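Local coordinates for putative uncharacterized protein (Bacteroides vulgatus, PDB 4F7A), which probably binds glycans, perhaps mucin O-glycans, at the outer membrane as a SusD-like lipoprotein with a TPR-like helical fold, at residues E152-Y155 against K156-D160; A362-Q365 against T366-Q370; L169-Y172 against L173-G177. All blocks are in the same frame, centred on the assembly; numbering follows the deposited sequence.

Contact 1 of 3, residues E152-Y155 against K156-D160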
ATOM      1  N   GLU A 152      -0.014   6.343  17.101  1.00 14.70           N
ATOM      2  CA  GLU A 152      -1.345   6.205  17.705  1.00 14.61           C
ATOM      3  C   GLU A 152      -2.145   7.502  17.544  1.00 14.72           C
ATOM      4  O   GLU A 152      -3.308   7.480  17.187  1.00 14.73           O
ATOM      5  CB  GLU A 152      -1.227   5.849  19.185  1.00 17.70           C
ATOM      6  CG  GLU A 152      -2.580   5.681  19.898  1.00 17.00           C
ATOM      7  CD  GLU A 152      -2.429   5.192  21.327  1.00 28.61           C
ATOM      8  OE1 GLU A 152      -1.320   5.248  21.876  1.00 25.99           O
ATOM      9  OE2 GLU A 152      -3.429   4.740  21.892  1.00 26.45           O
ATOM     10  N   GLU A 153      -1.500   8.626  17.814  1.00 13.30           N
ATOM     11  CA  GLU A 153      -2.144   9.924  17.688  1.00 13.59           C
ATOM     12  C   GLU A 153      -2.493  10.230  16.236  1.00 13.72           C
ATOM     13  O   GLU A 153      -3.544  10.841  15.969  1.00 14.19           O
ATOM     14  CB  GLU A 153      -1.251  11.025  18.250  1.00 16.38           C
ATOM     15  CG  GLU A 153      -1.228  11.008  19.779  1.00 19.58           C
ATOM     16  CD  GLU A 153      -0.006  11.735  20.395  1.00 27.99           C
ATOM     17  OE1 GLU A 153       0.929  12.193  19.697  1.00 18.34           O
ATOM     18  OE2 GLU A 153       0.021  11.825  21.624  1.00 25.29           O
ATOM     19  N   ALA A 154      -1.604   9.865  15.313  1.00 14.39           N
ATOM     20  CA  ALA A 154      -1.884  10.063  13.870  1.00 13.40           C
ATOM     21  C   ALA A 154      -3.100   9.244  13.457  1.00 13.40           C
ATOM     22  O   ALA A 154      -3.988   9.754  12.767  1.00 13.99           O
ATOM     23  CB  ALA A 154      -0.659   9.706  13.010  1.00 10.75           C
ATOM     24  N   TYR A 155      -3.135   7.962  13.852  1.00 11.52           N
ATOM     25  CA  TYR A 155      -4.314   7.106  13.561  1.00 11.54           C
ATOM     26  C   TYR A 155      -5.616   7.682  14.125  1.00 13.01           C
ATOM     27  O   TYR A 155      -6.643   7.753  13.441  1.00 12.98           O
ATOM     28  CB  TYR A 155      -4.073   5.651  14.019  1.00 11.28           C
ATOM     29  CG  TYR A 155      -3.541   4.829  12.851  1.00 12.73           C
ATOM     30  CD1 TYR A 155      -2.220   4.940  12.431  1.00 12.75           C
ATOM     31  CD2 TYR A 155      -4.370   3.976  12.143  1.00 13.39           C
ATOM     32  CE1 TYR A 155      -1.732   4.217  11.327  1.00 15.56           C
ATOM     33  CE2 TYR A 155      -3.881   3.233  11.056  1.00 11.29           C
ATOM     34  CZ  TYR A 155      -2.578   3.376  10.638  1.00 13.41           C
ATOM     35  OH  TYR A 155      -2.135   2.660   9.542  1.00 12.29           O
ATOM     36  N   LYS A 156      -5.573   8.140  15.370  1.00 14.62           N
ATOM     37  CA  LYS A 156      -6.753   8.741  15.955  1.00 14.97           C
ATOM     38  C   LYS A 156      -7.146   9.986  15.148  1.00 15.15           C
ATOM     39  O   LYS A 156      -8.320  10.211  14.900  1.00 12.13           O
ATOM     40  CB  LYS A 156      -6.530   9.042  17.440  1.00 15.69           C
ATOM     41  CG  LYS A 156      -6.549   7.738  18.263  1.00 30.28           C
ATOM     42  CD  LYS A 156      -6.402   7.936  19.771  1.00 41.53           C
ATOM     43  CE  LYS A 156      -6.465   6.573  20.484  1.00 47.35           C
ATOM     44  NZ  LYS A 156      -6.274   6.688  21.959  1.00 52.02           N
ATOM     45  N   ALA A 157      -6.172  10.793  14.736  1.00 13.80           N
ATOM     46  CA  ALA A 157      -6.504  11.969  13.915  1.00 14.47           C
ATOM     47  C   ALA A 157      -7.105  11.534  12.559  1.00 13.89           C
ATOM     48  O   ALA A 157      -8.046  12.172  12.057  1.00 13.95           O
ATOM     49  CB  ALA A 157      -5.276  12.873  13.725  1.00 14.84           C
ATOM     50  N   PHE A 158      -6.603  10.443  11.979  1.00 12.54           N
ATOM     51  CA  PHE A 158      -7.175   9.941  10.721  1.00 11.78           C
ATOM     52  C   PHE A 158      -8.645   9.584  10.899  1.00 13.71           C
ATOM     53  O   PHE A 158      -9.485   9.953  10.070  1.00 13.26           O
ATOM     54  CB  PHE A 158      -6.472   8.698  10.196  1.00 11.75           C
ATOM     55  CG  PHE A 158      -5.034   8.867   9.884  1.00 12.17           C
ATOM     56  CD1 PHE A 158      -4.496  10.080   9.508  1.00 12.74           C
ATOM     57  CD2 PHE A 158      -4.206   7.752   9.892  1.00 12.66           C
ATOM     58  CE1 PHE A 158      -3.156  10.186   9.213  1.00 13.57           C
ATOM     59  CE2 PHE A 158      -2.896   7.863   9.589  1.00 13.14           C
ATOM     60  CZ  PHE A 158      -2.365   9.092   9.247  1.00 12.38           C
ATOM     61  N   PHE A 159      -8.968   8.852  11.966  1.00 13.08           N
ATOM     62  CA  PHE A 159     -10.357   8.460  12.193  1.00 12.62           C
ATOM     63  C   PHE A 159     -11.235   9.672  12.422  1.00 14.32           C
ATOM     64  O   PHE A 159     -12.373   9.701  11.940  1.00 15.80           O
ATOM     65  CB  PHE A 159     -10.495   7.485  13.362  1.00 12.90           C
ATOM     66  CG  PHE A 159      -9.906   6.107  13.103  1.00 13.58           C
ATOM     67  CD1 PHE A 159     -10.353   5.316  12.047  1.00 14.23           C
ATOM     68  CD2 PHE A 159      -8.932   5.590  13.956  1.00 13.97           C
ATOM     69  CE1 PHE A 159      -9.799   4.050  11.819  1.00 11.41           C
ATOM     70  CE2 PHE A 159      -8.397   4.337  13.765  1.00 13.64           C
ATOM     71  CZ  PHE A 159      -8.816   3.554  12.675  1.00 12.11           C
ATOM     72  N   ASP A 160     -10.721  10.670  13.155  1.00 15.59           N
ATOM     73  CA  ASP A 160     -11.418  11.959  13.357  0.50 15.91           C
ATOM     74  C   ASP A 160     -11.663  12.685  12.017  1.00 16.18           C
ATOM     75  O   ASP A 160     -12.742  13.216  11.760  1.00 15.51           O
ATOM     76  CB  ASP A 160     -10.601  12.883  14.270  0.50 15.91           C
ATOM     77  CG  ASP A 160     -10.642  12.469  15.747  0.50 20.14           C
ATOM     78  OD1 ASP A 160     -11.556  11.729  16.162  0.50 16.28           O
ATOM     79  OD2 ASP A 160      -9.749  12.912  16.495  0.50 16.06           O
TER
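Phe158 holds CG anti to its carbonyl carbon (chi1 -61°), which lays its ring over Ala154 O and turns its edge to Tyr155, whose own first torsion of -94°, away from a staggered position, sets the tyrosine face to meet it. Together they make an i/i+3 aromatic pair on the buried side of helix 151-174, part of the TPR-like helical array of this SusD homologue. The pair is edge-to-face, the Phe158 edge meeting the Tyr155 face: the ring centroids of Tyr155 and Phe158 are 5.4 Å apart, the planes are inclined at 60°, and Phe158 CD2 lies over the centre of the Tyr155 ring. Phe159 CE2 approaches the same tyrosine ring differently, near its plane, at 4.4 Å from Tyr155 CD2.

Phe158 also packs on the preceding turn. Its CZ reaches Ala154 CB at 4.2 Å, while Ala154 O stands over one face of the ring, toward the rim. That carbonyl accepts from Phe158 N at 2.8 Å, one of four i/i+4 backbone bonds that cross from 152-155 to 156-160. The Phe158 side chain also touches Val122 and His126 of helix 111-132. With an alanine here, the Tyr155 face would probably lose its edge partner and a gap would open toward that helix.

The tyrosine hydroxyl is engaged outside the segment, where Tyr155 OH hydrogen-bonds to Asp130 OD1. Leu207 of helix 193-210 touches all three aromatic side chains, and Phe159 also meets Leu218 and Glu222 of helix 216-228.

The more solvent-facing side is polar. Glu152 and Lys156 lie side by side with extended chains pointing the same way. Their salt bridge is long and its hydrogen bond weak, with Lys156 NZ 3.4 Å from Glu152 OE2.

Contact 2 of 3, residues A362-Q365 against T366-Q370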
ATOM      1  N   ALA A 362     -15.604 -13.979  -1.738  1.00 13.41           N
ATOM      2  CA  ALA A 362     -16.003 -12.793  -2.497  1.00 12.92           C
ATOM      3  C   ALA A 362     -14.783 -11.968  -2.882  1.00 12.60           C
ATOM      4  O   ALA A 362     -14.720 -11.429  -3.988  1.00 12.95           O
ATOM      5  CB  ALA A 362     -17.008 -11.953  -1.728  1.00 12.74           C
ATOM      6  N   GLY A 363     -13.804 -11.879  -1.991  1.00 11.43           N
ATOM      7  CA  GLY A 363     -12.584 -11.140  -2.298  1.00 10.56           C
ATOM      8  C   GLY A 363     -11.797 -11.726  -3.464  1.00 11.57           C
ATOM      9  O   GLY A 363     -11.317 -11.000  -4.325  1.00 11.27           O
ATOM     10  N   VAL A 364     -11.636 -13.041  -3.471  1.00 10.32           N
ATOM     11  CA  VAL A 364     -10.886 -13.700  -4.532  1.00  7.97           C
ATOM     12  C   VAL A 364     -11.640 -13.541  -5.869  1.00  9.84           C
ATOM     13  O   VAL A 364     -11.041 -13.214  -6.889  1.00 11.66           O
ATOM     14  CB  VAL A 364     -10.602 -15.185  -4.222  1.00  9.45           C
ATOM     15  CG1 VAL A 364      -9.895 -15.898  -5.430  1.00  7.65           C
ATOM     16  CG2 VAL A 364      -9.748 -15.298  -2.932  1.00  7.15           C
ATOM     17  N   GLN A 365     -12.955 -13.774  -5.860  1.00 10.86           N
ATOM     18  CA  GLN A 365     -13.733 -13.667  -7.065  1.00 11.55           C
ATOM     19  C   GLN A 365     -13.649 -12.226  -7.597  1.00 11.57           C
ATOM     20  O   GLN A 365     -13.543 -11.989  -8.807  1.00 12.59           O
ATOM     21  CB  GLN A 365     -15.200 -14.050  -6.843  1.00 12.78           C
ATOM     22  CG  GLN A 365     -15.972 -13.864  -8.128  1.00 24.82           C
ATOM     23  CD  GLN A 365     -15.358 -14.693  -9.255  1.00 37.09           C
ATOM     24  OE1 GLN A 365     -15.319 -15.941  -9.105  1.00 20.62           O
ATOM     25  NE2 GLN A 365     -14.848 -14.016 -10.384  1.00 16.75           N
ATOM     26  N   THR A 366     -13.715 -11.276  -6.681  1.00 11.71           N
ATOM     27  CA  THR A 366     -13.695  -9.869  -7.042  1.00 11.80           C
ATOM     28  C   THR A 366     -12.352  -9.488  -7.691  1.00 11.99           C
ATOM     29  O   THR A 366     -12.323  -8.750  -8.696  1.00  9.55           O
ATOM     30  CB  THR A 366     -14.038  -8.982  -5.813  1.00 12.59           C
ATOM     31  OG1 THR A 366     -15.393  -9.251  -5.404  1.00 13.16           O
ATOM     32  CG2 THR A 366     -13.909  -7.481  -6.147  1.00 11.91           C
ATOM     33  N   SER A 367     -11.254  -9.986  -7.124  1.00 11.96           N
ATOM     34  CA  SER A 367      -9.933  -9.771  -7.679  1.00 12.45           C
ATOM     35  C   SER A 367      -9.796 -10.383  -9.082  1.00 13.39           C
ATOM     36  O   SER A 367      -9.325  -9.737 -10.011  1.00 12.07           O
ATOM     37  CB  SER A 367      -8.871 -10.328  -6.744  1.00 10.53           C
ATOM     38  OG  SER A 367      -7.595 -10.189  -7.315  1.00  9.60           O
ATOM     39  N   PHE A 368     -10.246 -11.621  -9.247  1.00  9.82           N
ATOM     40  CA  PHE A 368     -10.239 -12.236 -10.570  1.00 12.24           C
ATOM     41  C   PHE A 368     -10.983 -11.365 -11.595  1.00 13.57           C
ATOM     42  O   PHE A 368     -10.488 -11.152 -12.703  1.00 13.05           O
ATOM     43  CB  PHE A 368     -10.926 -13.598 -10.536  1.00 11.16           C
ATOM     44  CG  PHE A 368     -10.030 -14.753 -10.164  1.00 11.74           C
ATOM     45  CD1 PHE A 368      -9.095 -14.655  -9.141  1.00 13.16           C
ATOM     46  CD2 PHE A 368     -10.167 -15.979 -10.829  1.00 13.11           C
ATOM     47  CE1 PHE A 368      -8.302 -15.750  -8.794  1.00 14.57           C
ATOM     48  CE2 PHE A 368      -9.380 -17.064 -10.488  1.00 12.60           C
ATOM     49  CZ  PHE A 368      -8.460 -16.943  -9.442  1.00 12.32           C
ATOM     50  N   SER A 369     -12.169 -10.881 -11.221  1.00 12.36           N
ATOM     51  CA  SER A 369     -12.964 -10.031 -12.096  0.50 13.18           C
ATOM     52  C   SER A 369     -12.273  -8.700 -12.435  1.00 12.76           C
ATOM     53  O   SER A 369     -12.348  -8.241 -13.560  1.00 13.11           O
ATOM     54  CB  SER A 369     -14.337  -9.759 -11.480  0.50 13.29           C
ATOM     55  OG  SER A 369     -15.077 -10.960 -11.384  0.50  9.07           O
ATOM     56  N   GLN A 370     -11.618  -8.082 -11.456  1.00 12.61           N
ATOM     57  CA  GLN A 370     -10.862  -6.840 -11.673  1.00 12.94           C
ATOM     58  C   GLN A 370      -9.889  -6.996 -12.844  1.00 13.72           C
ATOM     59  O   GLN A 370      -9.727  -6.086 -13.642  1.00 13.62           O
ATOM     60  CB  GLN A 370     -10.047  -6.528 -10.422  1.00 11.64           C
ATOM     61  CG  GLN A 370      -9.212  -5.276 -10.478  1.00 13.28           C
ATOM     62  CD  GLN A 370      -8.366  -5.062  -9.249  1.00  9.79           C
ATOM     63  OE1 GLN A 370      -8.725  -5.490  -8.157  1.00 12.27           O
ATOM     64  NE2 GLN A 370      -7.231  -4.407  -9.418  1.00  9.44           N
TER
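Ala362 O accepts hydrogen bonds from both the backbone N and the hydroxyl of Thr366 within helix 356-371, a helix of the TPR-like SusD fold. In this doubled i/i+4 bond a side chain joins the backbone: Thr366 OG1 donates at 2.7 Å and Thr366 N at 2.9 Å to Ala362 O, reaching it from opposite faces of the carbonyl plane. The hydroxyl stands 35° out of that plane, a position permitted by its first torsion of -65°, which puts OG1 beside the threonine's own N. Backbone bonding continues with Phe368 N to Val364 O, nearly straight at 173° at the hydrogen.

Gln365 directs its amide out of the segment. Its chain bends at chi2, and OE1 bonds to Ala376 N while NE2 bonds to Gly374 O, tying the helix to the following loop. Ser367 OG similarly bonds to Arg278 NH1.

Apolar packing centres on Val364 and Phe368, which lie side by side on the buried side. Val364 also touches Phe339 of helix 334-346, and the Phe368 ring meets that of Tyr379. The nearest approach of the pair is Val364 CG1 to Phe368 CE1, 3.7 Å.

Contact 3 of 3, residues L169-Y172 against L173-G177; sequences LDTY and LKEGG
Lys174 NZ and Asp170 OD2 form a 2.7 Å salt bridge, an i/i+4 pair on the last turns of helix 151-174. Asp170 OD2 accepts through its syn lone pair, on the side of OD1. Asp170 has CG trans to its backbone N (chi1 177°), carrying the carboxylate to the end of the extended lysine. The second oxygen, OD1, hydrogen-bonds to Tyr231 OH, so both oxygens have a partner and the acid's orientation is set from two directions.

The helix then ends in a Schellman motif. Gly176 has a positive phi of 94°, and the backbone bonds back twice: Gly177 N to Tyr172 O at 2.9 Å, and Gly176 N to Leu173 O at 3.0 Å. At the backbone angles of Gly176 a CB would be forced against the carbonyl O of Glu175.

The turn brings Gly177 over a face of Tyr172. Its CA lies 3.8 Å from the centroid of the Tyr172 ring and 18° from the ring normal, a CH-pi contact; a CB on Gly177 would clash with Tyr172 CZ. Beyond the ring, Tyr172 OH bonds to Lys178 O, anchoring the phenol to the outgoing chain. Tyr172 CD2 also packs against Leu173 CD2 at 4.1 Å.

Glu175 sends its carboxylate past Thr171 CG2 to a salt bridge with Lys111 at the start of helix 111-132, the Tyr172 ring stacks with His112 of that helix, and Leu173 rests on Ala193 and Ser194 at the start of helix 193-210, so the helix end is seated against both neighbours.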
ATOM      1  N   LEU A 169     -19.874  15.438   3.721  1.00 16.64           N
ATOM      2  CA  LEU A 169     -20.449  14.958   2.454  1.00 16.45           C
ATOM      3  C   LEU A 169     -21.907  14.567   2.608  1.00 17.40           C
ATOM      4  O   LEU A 169     -22.727  14.841   1.731  1.00 17.77           O
ATOM      5  CB  LEU A 169     -19.627  13.797   1.895  1.00 15.35           C
ATOM      6  CG  LEU A 169     -18.304  14.217   1.251  1.00 17.99           C
ATOM      7  CD1 LEU A 169     -17.205  13.198   1.484  1.00 12.93           C
ATOM      8  CD2 LEU A 169     -18.451  14.525  -0.226  1.00 14.61           C
ATOM      9  N   ASP A 170     -22.248  13.954   3.740  1.00 18.14           N
ATOM     10  CA  ASP A 170     -23.651  13.630   4.025  1.00 18.91           C
ATOM     11  C   ASP A 170     -24.488  14.912   4.198  1.00 20.71           C
ATOM     12  O   ASP A 170     -25.584  15.035   3.641  1.00 18.42           O
ATOM     13  CB  ASP A 170     -23.734  12.733   5.256  1.00 19.55           C
ATOM     14  CG  ASP A 170     -25.156  12.429   5.651  1.00 23.28           C
ATOM     15  OD1 ASP A 170     -25.876  11.853   4.824  1.00 17.48           O
ATOM     16  OD2 ASP A 170     -25.547  12.783   6.775  1.00 24.08           O
ATOM     17  N   THR A 171     -23.966  15.885   4.941  1.00 20.51           N
ATOM     18  CA  THR A 171     -24.635  17.188   5.025  1.00 22.20           C
ATOM     19  C   THR A 171     -24.810  17.849   3.655  1.00 22.03           C
ATOM     20  O   THR A 171     -25.887  18.378   3.335  1.00 20.84           O
ATOM     21  CB  THR A 171     -23.894  18.140   5.950  1.00 23.60           C
ATOM     22  OG1 THR A 171     -23.842  17.549   7.238  1.00 18.24           O
ATOM     23  CG2 THR A 171     -24.629  19.495   6.061  1.00 23.68           C
ATOM     24  N   TYR A 172     -23.755  17.824   2.844  1.00 20.08           N
ATOM     25  CA  TYR A 172     -23.820  18.399   1.502  1.00 20.37           C
ATOM     26  C   TYR A 172     -25.010  17.806   0.755  1.00 20.18           C
ATOM     27  O   TYR A 172     -25.769  18.530   0.110  1.00 20.17           O
ATOM     28  CB  TYR A 172     -22.520  18.102   0.744  1.00 19.63           C
ATOM     29  CG  TYR A 172     -22.562  18.343  -0.749  1.00 19.59           C
ATOM     30  CD1 TYR A 172     -22.308  19.602  -1.282  1.00 18.65           C
ATOM     31  CD2 TYR A 172     -22.815  17.293  -1.628  1.00 21.06           C
ATOM     32  CE1 TYR A 172     -22.327  19.820  -2.660  1.00 21.87           C
ATOM     33  CE2 TYR A 172     -22.837  17.496  -2.999  1.00 22.05           C
ATOM     34  CZ  TYR A 172     -22.592  18.757  -3.508  1.00 21.97           C
ATOM     35  OH  TYR A 172     -22.620  18.937  -4.867  1.00 22.72           O
ATOM     36  N   LEU A 173     -25.168  16.486   0.838  1.00 19.64           N
ATOM     37  CA  LEU A 173     -26.264  15.824   0.134  1.00 21.15           C
ATOM     38  C   LEU A 173     -27.621  16.132   0.740  1.00 23.59           C
ATOM     39  O   LEU A 173     -28.575  16.400  -0.001  1.00 21.94           O
ATOM     40  CB  LEU A 173     -26.057  14.325   0.064  1.00 21.05           C
ATOM     41  CG  LEU A 173     -24.970  13.833  -0.911  1.00 17.76           C
ATOM     42  CD1 LEU A 173     -24.749  12.315  -0.674  1.00 16.43           C
ATOM     43  CD2 LEU A 173     -25.319  14.128  -2.407  1.00 19.53           C
ATOM     44  N   LYS A 174     -27.722  16.096   2.070  1.00 24.35           N
ATOM     45  CA  LYS A 174     -29.002  16.383   2.733  1.00 25.69           C
ATOM     46  C   LYS A 174     -29.459  17.835   2.517  1.00 26.72           C
ATOM     47  O   LYS A 174     -30.654  18.111   2.572  1.00 26.14           O
ATOM     48  CB  LYS A 174     -28.945  16.037   4.235  1.00 28.29           C
ATOM     49  CG  LYS A 174     -28.896  14.526   4.517  1.00 29.49           C
ATOM     50  CD  LYS A 174     -28.662  14.231   5.988  1.00 40.02           C
ATOM     51  CE  LYS A 174     -28.799  12.726   6.266  1.00 46.92           C
ATOM     52  NZ  LYS A 174     -28.139  12.307   7.539  1.00 47.29           N
ATOM     53  N   GLU A 175     -28.523  18.752   2.265  1.00 24.19           N
ATOM     54  CA  GLU A 175     -28.853  20.145   1.942  1.00 26.09           C
ATOM     55  C   GLU A 175     -29.237  20.335   0.471  1.00 27.23           C
ATOM     56  O   GLU A 175     -29.463  21.473   0.048  1.00 27.52           O
ATOM     57  CB  GLU A 175     -27.666  21.083   2.243  1.00 27.27           C
ATOM     58  CG  GLU A 175     -27.380  21.343   3.712  1.00 31.04           C
ATOM     59  CD  GLU A 175     -26.122  22.212   3.941  1.00 36.89           C
ATOM     60  OE1 GLU A 175     -25.298  22.391   3.010  1.00 35.33           O
ATOM     61  OE2 GLU A 175     -25.954  22.712   5.069  1.00 35.06           O
ATOM     62  N   GLY A 176     -29.265  19.255  -0.317  1.00 26.13           N
ATOM     63  CA  GLY A 176     -29.647  19.338  -1.727  1.00 26.81           C
ATOM     64  C   GLY A 176     -28.487  19.499  -2.706  1.00 26.12           C
ATOM     65  O   GLY A 176     -28.711  19.841  -3.849  1.00 26.44           O
ATOM     66  N   GLY A 177     -27.250  19.259  -2.270  1.00 24.53           N
ATOM     67  CA  GLY A 177     -26.113  19.311  -3.174  1.00 24.13           C
ATOM     68  C   GLY A 177     -26.216  18.179  -4.194  1.00 23.58           C
ATOM     69  O   GLY A 177     -26.603  17.047  -3.863  1.00 22.01           O
TER

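Overall arrangement
Contacts 1 and 3 occupy opposite ends of helix 151-174, their centres about 25 Å apart, and both pack against helices 111-132 and 193-210. Contact 1 is partly buried and chiefly aromatic, with its charged pair on the outer side. Contact 3 is a surface contact at the helix terminus, where glycine geometry and salt bridges carry more of the chemistry. Contact 2 belongs to helix 356-371, about 30 Å from contact 1 and 33 Å from contact 3 between centres. It is also partly buried, but it relies on hydroxyl and amide hydrogen bonds plus a single valine-phenylalanine contact, beside helices 334-346 and 416-431. None of the three touches another.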